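Purine nucleoside phosphorylase (Schistosoma mansoni, PDB 6B6K) probably catalyses the reversible phosphorolysis of purine nucleosides such as inosine and guanosine, releasing the free base and ribose 1-phosphate within a trimeric assembly. Local coordinates at residues A[120-125]-A[246-251]; A[192-197]-A[216-221]. All coordinates share one frame; numbering follows the deposited sequence.

Interaction 1: A[120-125]-A[246-251]. With CVG (6-methylpyridazin-3-ol), chain I.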
ATOM      1  N   GLY A 120     -13.320 -12.077   8.817  1.00 18.92           N
ATOM      2  CA  GLY A 120     -14.671 -11.723   8.374  1.00 20.83           C
ATOM      3  C   GLY A 120     -15.091 -12.461   7.105  1.00 22.88           C
ATOM      4  O   GLY A 120     -14.279 -12.682   6.201  1.00 22.20           O
ATOM      5  N   GLY A 121     -16.378 -12.827   7.039  1.00 21.68           N
ATOM      6  CA  GLY A 121     -16.922 -13.497   5.870  1.00 23.19           C
ATOM      7  C   GLY A 121     -17.370 -12.511   4.807  1.00 24.61           C
ATOM      8  O   GLY A 121     -18.072 -11.546   5.105  1.00 26.51           O
ATOM      9  N   ILE A 122     -16.968 -12.767   3.559  1.00 24.05           N
ATOM     10  CA  ILE A 122     -17.422 -12.012   2.403  1.00 24.61           C
ATOM     11  C   ILE A 122     -18.369 -12.845   1.528  1.00 26.38           C
ATOM     12  O   ILE A 122     -19.446 -12.388   1.163  1.00 28.92           O
ATOM     13  CB  ILE A 122     -16.216 -11.482   1.583  1.00 24.22           C
ATOM     14  CG1 ILE A 122     -15.242 -10.633   2.444  1.00 23.69           C
ATOM     15  CG2 ILE A 122     -16.675 -10.724   0.383  1.00 26.34           C
ATOM     16  CD1 ILE A 122     -15.804  -9.317   2.961  1.00 26.74           C
ATOM     17  N   ASN A 123     -17.958 -14.066   1.170  1.00 26.93           N
ATOM     18  CA  ASN A 123     -18.818 -14.969   0.406  1.00 29.72           C
ATOM     19  C   ASN A 123     -20.153 -15.157   1.115  1.00 29.31           C
ATOM     20  O   ASN A 123     -20.214 -15.342   2.336  1.00 31.04           O
ATOM     21  CB  ASN A 123     -18.103 -16.318   0.263  1.00 30.26           C
ATOM     22  CG  ASN A 123     -18.848 -17.290  -0.636  1.00 35.51           C
ATOM     23  OD1 ASN A 123     -20.029 -17.557  -0.438  1.00 42.73           O
ATOM     24  ND2 ASN A 123     -18.161 -17.793  -1.657  1.00 43.88           N
ATOM     25  N   ARG A 124     -21.236 -15.158   0.333  1.00 34.70           N
ATOM     26  CA  ARG A 124     -22.562 -15.185   0.940  1.00 34.61           C
ATOM     27  C   ARG A 124     -22.900 -16.528   1.587  1.00 33.66           C
ATOM     28  O   ARG A 124     -23.813 -16.584   2.410  1.00 37.32           O
ATOM     29  CB  ARG A 124     -23.620 -14.740  -0.075  1.00 59.33           C
ATOM     30  CG  ARG A 124     -23.531 -13.238  -0.372  1.00 63.41           C
ATOM     31  CD  ARG A 124     -24.438 -12.817  -1.512  1.00 66.76           C
ATOM     32  NE  ARG A 124     -24.449 -11.368  -1.717  1.00 61.04           N
ATOM     33  CZ  ARG A 124     -25.107 -10.503  -0.944  1.00 66.61           C
ATOM     34  NH1 ARG A 124     -25.795 -10.927   0.119  1.00 50.49           N
ATOM     35  NH2 ARG A 124     -25.065  -9.205  -1.228  1.00 70.58           N
ATOM     36  N   LYS A 125     -22.168 -17.599   1.289  1.00 37.85           N
ATOM     37  CA  LYS A 125     -22.468 -18.872   1.943  1.00 41.32           C
ATOM     38  C   LYS A 125     -21.799 -19.027   3.311  1.00 42.22           C
ATOM     39  O   LYS A 125     -21.974 -20.074   3.946  1.00 40.77           O
ATOM     40  CB  LYS A 125     -22.122 -20.048   1.022  1.00 54.07           C
ATOM     41  CG  LYS A 125     -20.646 -20.272   0.796  1.00 63.52           C
ATOM     42  CD  LYS A 125     -20.392 -21.004  -0.523  1.00 65.20           C
ATOM     43  CE  LYS A 125     -18.898 -21.087  -0.832  1.00 60.17           C
ATOM     44  NZ  LYS A 125     -18.115 -21.653   0.302  1.00 55.07           N
ATOM     45  N   ASN A 246     -20.536 -12.167   8.851  1.00 26.40           N
ATOM     46  CA  ASN A 246     -20.588 -11.909   7.411  1.00 27.50           C
ATOM     47  C   ASN A 246     -20.675 -10.397   7.207  1.00 25.87           C
ATOM     48  O   ASN A 246     -21.712  -9.781   7.493  1.00 27.91           O
ATOM     49  CB  ASN A 246     -21.747 -12.632   6.725  1.00 29.00           C
ATOM     50  CG  ASN A 246     -21.632 -12.587   5.224  1.00 31.47           C
ATOM     51  OD1 ASN A 246     -21.825 -11.540   4.623  1.00 32.06           O
ATOM     52  ND2 ASN A 246     -21.272 -13.732   4.604  1.00 30.74           N
ATOM     53  N   SER A 247     -19.573  -9.812   6.714  1.00 29.62           N
ATOM     54  CA  SER A 247     -19.464  -8.363   6.586  1.00 24.26           C
ATOM     55  C   SER A 247     -20.412  -7.815   5.541  1.00 24.53           C
ATOM     56  O   SER A 247     -20.829  -6.649   5.631  1.00 26.84           O
ATOM     57  CB  SER A 247     -18.015  -7.979   6.221  1.00 29.39           C
ATOM     58  OG  SER A 247     -17.096  -8.539   7.135  0.65 35.37           O
ATOM     59  N   ILE A 248     -20.760  -8.630   4.533  1.00 26.65           N
ATOM     60  CA  ILE A 248     -21.678  -8.177   3.497  1.00 29.59           C
ATOM     61  C   ILE A 248     -23.093  -8.064   4.064  1.00 24.74           C
ATOM     62  O   ILE A 248     -23.782  -7.070   3.836  1.00 28.22           O
ATOM     63  CB  ILE A 248     -21.592  -9.082   2.246  1.00 28.67           C
ATOM     64  CG1 ILE A 248     -20.217  -8.981   1.558  1.00 30.41           C
ATOM     65  CG2 ILE A 248     -22.694  -8.742   1.256  1.00 32.45           C
ATOM     66  CD1 ILE A 248     -19.934  -7.655   0.904  1.00 33.19           C
ATOM     67  N   LEU A 249     -23.536  -9.059   4.849  1.00 29.03           N
ATOM     68  CA  LEU A 249     -24.843  -8.939   5.494  1.00 27.54           C
ATOM     69  C   LEU A 249     -24.870  -7.761   6.456  1.00 25.75           C
ATOM     70  O   LEU A 249     -25.859  -7.025   6.513  1.00 26.98           O
ATOM     71  CB  LEU A 249     -25.216 -10.224   6.245  1.00 30.06           C
ATOM     72  CG  LEU A 249     -25.560 -11.465   5.423  1.00 33.76           C
ATOM     73  CD1 LEU A 249     -26.066 -12.579   6.338  1.00 30.73           C
ATOM     74  CD2 LEU A 249     -26.596 -11.165   4.368  1.00 34.11           C
ATOM     75  N   ASP A 250     -23.798  -7.575   7.233  1.00 27.31           N
ATOM     76  CA  ASP A 250     -23.786  -6.463   8.180  1.00 26.62           C
ATOM     77  C   ASP A 250     -23.888  -5.125   7.447  1.00 29.41           C
ATOM     78  O   ASP A 250     -24.533  -4.195   7.936  1.00 33.10           O
ATOM     79  CB  ASP A 250     -22.503  -6.513   9.017  1.00 26.64           C
ATOM     80  CG  ASP A 250     -22.374  -7.795   9.856  1.00 41.56           C
ATOM     81  OD1 ASP A 250     -23.377  -8.535  10.053  1.00 30.53           O
ATOM     82  OD2 ASP A 250     -21.243  -8.052  10.332  1.00 32.05           O
ATOM     83  N   ALA A 251     -23.249  -5.008   6.275  1.00 28.64           N
ATOM     84  CA  ALA A 251     -23.371  -3.773   5.488  1.00 30.47           C
ATOM     85  C   ALA A 251     -24.804  -3.537   5.013  1.00 33.06           C
ATOM     86  O   ALA A 251     -25.308  -2.406   5.072  1.00 38.63           O
ATOM     87  CB  ALA A 251     -22.394  -3.829   4.311  1.00 32.88           C
TER
HETATM   88  C4  CVG I 308     -11.043  -9.621  11.227  0.92 32.24           C
HETATM   89  C3  CVG I 308     -10.246  -8.863  10.418  0.92 31.64           C
HETATM   90  C2  CVG I 308     -10.830  -8.091   9.329  0.92 33.05           C
HETATM   91  C1  CVG I 308     -12.462  -9.607  11.033  0.92 34.72           C
HETATM   92  O   CVG I 308     -10.064  -7.282   8.466  0.92 32.18           O
HETATM   93  N1  CVG I 308     -12.205  -8.116   9.142  0.92 34.74           N
HETATM   94  N   CVG I 308     -13.043  -8.873   9.997  0.92 34.71           N
HETATM   95  C   CVG I 308     -13.334 -10.443  11.959  0.92 36.29           C
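Asn246 uses the two ends of one amide for two jobs, capping a helix with OD1 and reaching Asn123 on the facing loop with ND2. Its OD1 caps the first turn of helix 247-253, accepting from Leu249 N at 3.0 Å and more weakly from Ile248 N, while its ND2 makes a weak bond to Asn123 O at 3.0 Å and a further one to the carbonyl of Leu126. With CG anti to the backbone N (chi1 -169°), OD1 faces the amides of the first turn; asparagine suits the place because an acceptor and a donor sit on one short stem. Beside it, Gly121 O receives Ser247 N at 2.8 Å. This is the last rung between parallel strands 112-121 and 236-246, at the strand ends where an alpha/beta sheet of the phosphorylase superfamily passes into loop and helix. Gly120, with no side chain, lets its backbone approach the bound 6-methylpyridazin-3-ol, its N 3.4 Å from the ligand's N. Ser247 turns its OG to Glu203. Further out the contact becomes apolar: Ile122 CG2 meets Ile248 CG1 at 4.1 Å, the two side chains crossing at about a right angle. Ile248 sends its other branch, CG2, over one face of the Arg124 guanidinium, toward its rim and 3.5 Å from NH2. The arginine's charge is met by Glu252, in a salt bridge from NH1. Asn123 OD1 accepts from Lys125 N at 2.7 Å, an Asx turn in the loop that follows the strand, and its ND2 bonds to Asp217 OD1.

Interaction 2: A[192-197]-A[216-221]; sequences GVYAFN and CDVVGM. With CVG (6-methylpyridazin-3-ol), chain I.
Tyr194 reaches across the neighbouring strand, CD1 meeting Val218 CG2 at 3.6 Å, the side chains crossing at about a right angle, with the phenol end beside Gly220. Its CG stands anti to the backbone N (chi1 -179°), bringing OH to 3.2 Å from the CA of Gly220, whose bare backbone accepts so close an approach. The hydroxyl itself is hydrogen-bonded to the backbone N of Ser222. On the other face of the pair, Ala195 CB is small enough to take Cys216 SG at 3.7 Å and to lie beside Val219. Between these two layers of side chains the backbones form a parallel ladder. Val193 O accepts from both Asp217 N and Val218 N, after which Ala195 N, Gly220 N and Asn197 N continue the alternation. At the start of the ladder Asp217 takes the place of a backbone acceptor: its OD2 receives Val193 N at 2.8 Å through the anti lone pair, while OD1 is held by Asn123. The far end meets the ligand. Asn197 ND2 donates to O of 6-methylpyridazin-3-ol at 3.0 Å in a nearly straight bond (171°), and a second bond to Thr201 O steadies the amide. Met221 runs alongside Asn197, pointing the same way, and its extended chain brings CE to 3.7 Å from the same ligand oxygen. Phe161 of a second subunit packs on this methionine. Strands 189-196 and 218-220, joined through helix 205-213, make a beta-alpha-beta unit whose strand ends line a ligand pocket beside a subunit interface.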
ATOM      1  N   GLY A 192     -11.734 -21.286   0.462  1.00 22.00           N
ATOM      2  CA  GLY A 192     -11.870 -19.911  -0.006  1.00 22.43           C
ATOM      3  C   GLY A 192     -10.560 -19.154  -0.124  1.00 21.61           C
ATOM      4  O   GLY A 192      -9.496 -19.592   0.339  1.00 22.21           O
ATOM      5  N   VAL A 193     -10.678 -17.974  -0.741  1.00 21.90           N
ATOM      6  CA  VAL A 193      -9.583 -17.023  -0.971  1.00 19.85           C
ATOM      7  C   VAL A 193      -9.579 -15.970   0.142  1.00 21.83           C
ATOM      8  O   VAL A 193     -10.611 -15.330   0.397  1.00 22.57           O
ATOM      9  CB  VAL A 193      -9.747 -16.340  -2.345  1.00 21.62           C
ATOM     10  CG1 VAL A 193      -8.710 -15.200  -2.538  1.00 23.93           C
ATOM     11  CG2 VAL A 193      -9.674 -17.373  -3.491  1.00 24.76           C
ATOM     12  N   TYR A 194      -8.403 -15.744   0.749  1.00 19.90           N
ATOM     13  CA  TYR A 194      -8.218 -14.811   1.870  1.00 19.83           C
ATOM     14  C   TYR A 194      -7.649 -13.476   1.402  1.00 18.86           C
ATOM     15  O   TYR A 194      -6.581 -13.438   0.780  1.00 20.31           O
ATOM     16  CB  TYR A 194      -7.258 -15.440   2.876  1.00 20.60           C
ATOM     17  CG  TYR A 194      -6.925 -14.678   4.159  1.00 18.71           C
ATOM     18  CD1 TYR A 194      -7.552 -15.003   5.351  1.00 19.94           C
ATOM     19  CD2 TYR A 194      -5.913 -13.716   4.192  1.00 19.30           C
ATOM     20  CE1 TYR A 194      -7.233 -14.356   6.538  1.00 18.26           C
ATOM     21  CE2 TYR A 194      -5.580 -13.060   5.390  1.00 20.99           C
ATOM     22  CZ  TYR A 194      -6.236 -13.395   6.557  1.00 18.72           C
ATOM     23  OH  TYR A 194      -5.893 -12.749   7.722  1.00 20.65           O
ATOM     24  N   ALA A 195      -8.348 -12.381   1.736  1.00 19.48           N
ATOM     25  CA  ALA A 195      -7.845 -11.024   1.493  1.00 19.39           C
ATOM     26  C   ALA A 195      -7.120 -10.547   2.739  1.00 19.27           C
ATOM     27  O   ALA A 195      -7.692 -10.562   3.831  1.00 18.40           O
ATOM     28  CB  ALA A 195      -8.977 -10.041   1.218  1.00 20.63           C
ATOM     29  N   PHE A 196      -5.878 -10.070   2.557  1.00 17.50           N
ATOM     30  CA  PHE A 196      -5.084  -9.483   3.647  1.00 16.55           C
ATOM     31  C   PHE A 196      -5.377  -7.973   3.714  1.00 16.50           C
ATOM     32  O   PHE A 196      -4.956  -7.212   2.832  1.00 17.78           O
ATOM     33  CB  PHE A 196      -3.604  -9.777   3.405  1.00 16.87           C
ATOM     34  CG  PHE A 196      -2.650  -9.249   4.473  1.00 16.84           C
ATOM     35  CD1 PHE A 196      -3.057  -8.950   5.775  1.00 18.79           C
ATOM     36  CD2 PHE A 196      -1.297  -9.079   4.158  1.00 17.32           C
ATOM     37  CE1 PHE A 196      -2.135  -8.473   6.728  1.00 19.25           C
ATOM     38  CE2 PHE A 196      -0.399  -8.595   5.095  1.00 16.31           C
ATOM     39  CZ  PHE A 196      -0.804  -8.281   6.388  1.00 16.84           C
ATOM     40  N   ASN A 197      -6.128  -7.556   4.761  1.00 17.43           N
ATOM     41  CA  ASN A 197      -6.327  -6.155   5.167  1.00 16.52           C
ATOM     42  C   ASN A 197      -5.260  -5.824   6.211  1.00 16.61           C
ATOM     43  O   ASN A 197      -5.239  -6.421   7.291  1.00 17.62           O
ATOM     44  CB  ASN A 197      -7.726  -6.010   5.780  1.00 17.82           C
ATOM     45  CG  ASN A 197      -7.951  -4.666   6.502  1.00 19.34           C
ATOM     46  OD1 ASN A 197      -7.339  -3.645   6.178  1.00 20.13           O
ATOM     47  ND2 ASN A 197      -8.843  -4.694   7.529  1.00 20.83           N
ATOM     48  N   CYS A 216     -12.917 -12.182  -3.362  1.00 28.27           N
ATOM     49  CA  CYS A 216     -12.471 -12.605  -2.039  1.00 27.95           C
ATOM     50  C   CYS A 216     -13.590 -13.340  -1.300  1.00 26.30           C
ATOM     51  O   CYS A 216     -14.770 -12.975  -1.387  1.00 27.65           O
ATOM     52  CB  CYS A 216     -12.026 -11.388  -1.221  1.00 26.37           C
ATOM     53  SG  CYS A 216     -10.740 -10.430  -2.007  1.00 30.76           S
ATOM     54  N   ASP A 217     -13.214 -14.369  -0.540  1.00 25.14           N
ATOM     55  CA  ASP A 217     -14.177 -15.089   0.275  1.00 24.36           C
ATOM     56  C   ASP A 217     -14.153 -14.703   1.754  1.00 24.66           C
ATOM     57  O   ASP A 217     -15.201 -14.739   2.399  1.00 23.28           O
ATOM     58  CB  ASP A 217     -13.964 -16.610   0.144  1.00 24.87           C
ATOM     59  CG  ASP A 217     -14.138 -17.102  -1.306  1.00 26.48           C
ATOM     60  OD1 ASP A 217     -15.278 -17.009  -1.811  1.00 41.25           O
ATOM     61  OD2 ASP A 217     -13.152 -17.580  -1.928  1.00 26.51           O
ATOM     62  N   VAL A 218     -12.985 -14.333   2.295  1.00 20.04           N
ATOM     63  CA  VAL A 218     -12.812 -13.942   3.695  1.00 19.09           C
ATOM     64  C   VAL A 218     -11.778 -12.817   3.718  1.00 19.66           C
ATOM     65  O   VAL A 218     -11.027 -12.628   2.764  1.00 20.81           O
ATOM     66  CB  VAL A 218     -12.356 -15.108   4.611  1.00 21.79           C
ATOM     67  CG1 VAL A 218     -13.271 -16.327   4.453  1.00 24.86           C
ATOM     68  CG2 VAL A 218     -10.949 -15.536   4.336  1.00 30.10           C
ATOM     69  N   VAL A 219     -11.749 -12.068   4.833  1.00 20.36           N
ATOM     70  CA  VAL A 219     -10.811 -10.952   5.027  1.00 19.62           C
ATOM     71  C   VAL A 219     -10.252 -10.979   6.459  1.00 19.22           C
ATOM     72  O   VAL A 219     -10.996 -11.168   7.428  1.00 18.51           O
ATOM     73  CB  VAL A 219     -11.468  -9.595   4.689  1.00 19.21           C
ATOM     74  CG1 VAL A 219     -12.721  -9.347   5.503  1.00 22.71           C
ATOM     75  CG2 VAL A 219     -10.467  -8.438   4.855  1.00 20.11           C
ATOM     76  N   GLY A 220      -8.930 -10.789   6.592  1.00 18.02           N
ATOM     77  CA  GLY A 220      -8.318 -10.719   7.915  1.00 19.58           C
ATOM     78  C   GLY A 220      -7.013  -9.940   7.882  1.00 18.65           C
ATOM     79  O   GLY A 220      -6.553  -9.493   6.819  1.00 18.11           O
ATOM     80  N   MET A 221      -6.393  -9.818   9.068  1.00 18.34           N
ATOM     81  CA  MET A 221      -5.254  -8.926   9.282  1.00 16.54           C
ATOM     82  C   MET A 221      -3.950  -9.668   9.595  1.00 18.74           C
ATOM     83  O   MET A 221      -3.015  -9.066  10.152  1.00 19.20           O
ATOM     84  CB  MET A 221      -5.555  -7.949  10.437  1.00 20.98           C
ATOM     85  CG  MET A 221      -6.786  -7.114  10.299  1.00 20.46           C
ATOM     86  SD  MET A 221      -7.081  -6.155  11.842  1.00 19.62           S
ATOM     87  CE  MET A 221      -8.754  -5.619  11.533  1.00 23.92           C
TER
HETATM   88  C4  CVG I 308     -11.043  -9.621  11.227  0.92 32.24           C
HETATM   89  C3  CVG I 308     -10.246  -8.863  10.418  0.92 31.64           C
HETATM   90  C2  CVG I 308     -10.830  -8.091   9.329  0.92 33.05           C
HETATM   91  C1  CVG I 308     -12.462  -9.607  11.033  0.92 34.72           C
HETATM   92  O   CVG I 308     -10.064  -7.282   8.466  0.92 32.18           O
HETATM   93  N1  CVG I 308     -12.205  -8.116   9.142  0.92 34.74           N
HETATM   94  N   CVG I 308     -13.043  -8.873   9.997  0.92 34.71           N
HETATM   95  C   CVG I 308     -13.334 -10.443  11.959  0.92 36.29           C

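Strands 112-121 and 218-220 are antiparallel neighbours in one sheet, and through them the two interactions adjoin: Gly120 N lies 2.9 Å from Val219 O, and Ile122 N 2.9 Å from Asp217 O, both probable hydrogen bonds. Both contacts are largely buried. Interaction 2 has no exposed residue and relies on a parallel ladder of backbone bonds with tightly fitted aromatic and small residues. Interaction 1, farther from the centre of the chain, keeps a single rung, then turns to a helix-capping asparagine and, where it reaches solvent, Arg124 and Leu249. Both touch 6-methylpyridazin-3-ol: the first through a glycine backbone, the second through Asn197, Val219, Gly220 and Met221.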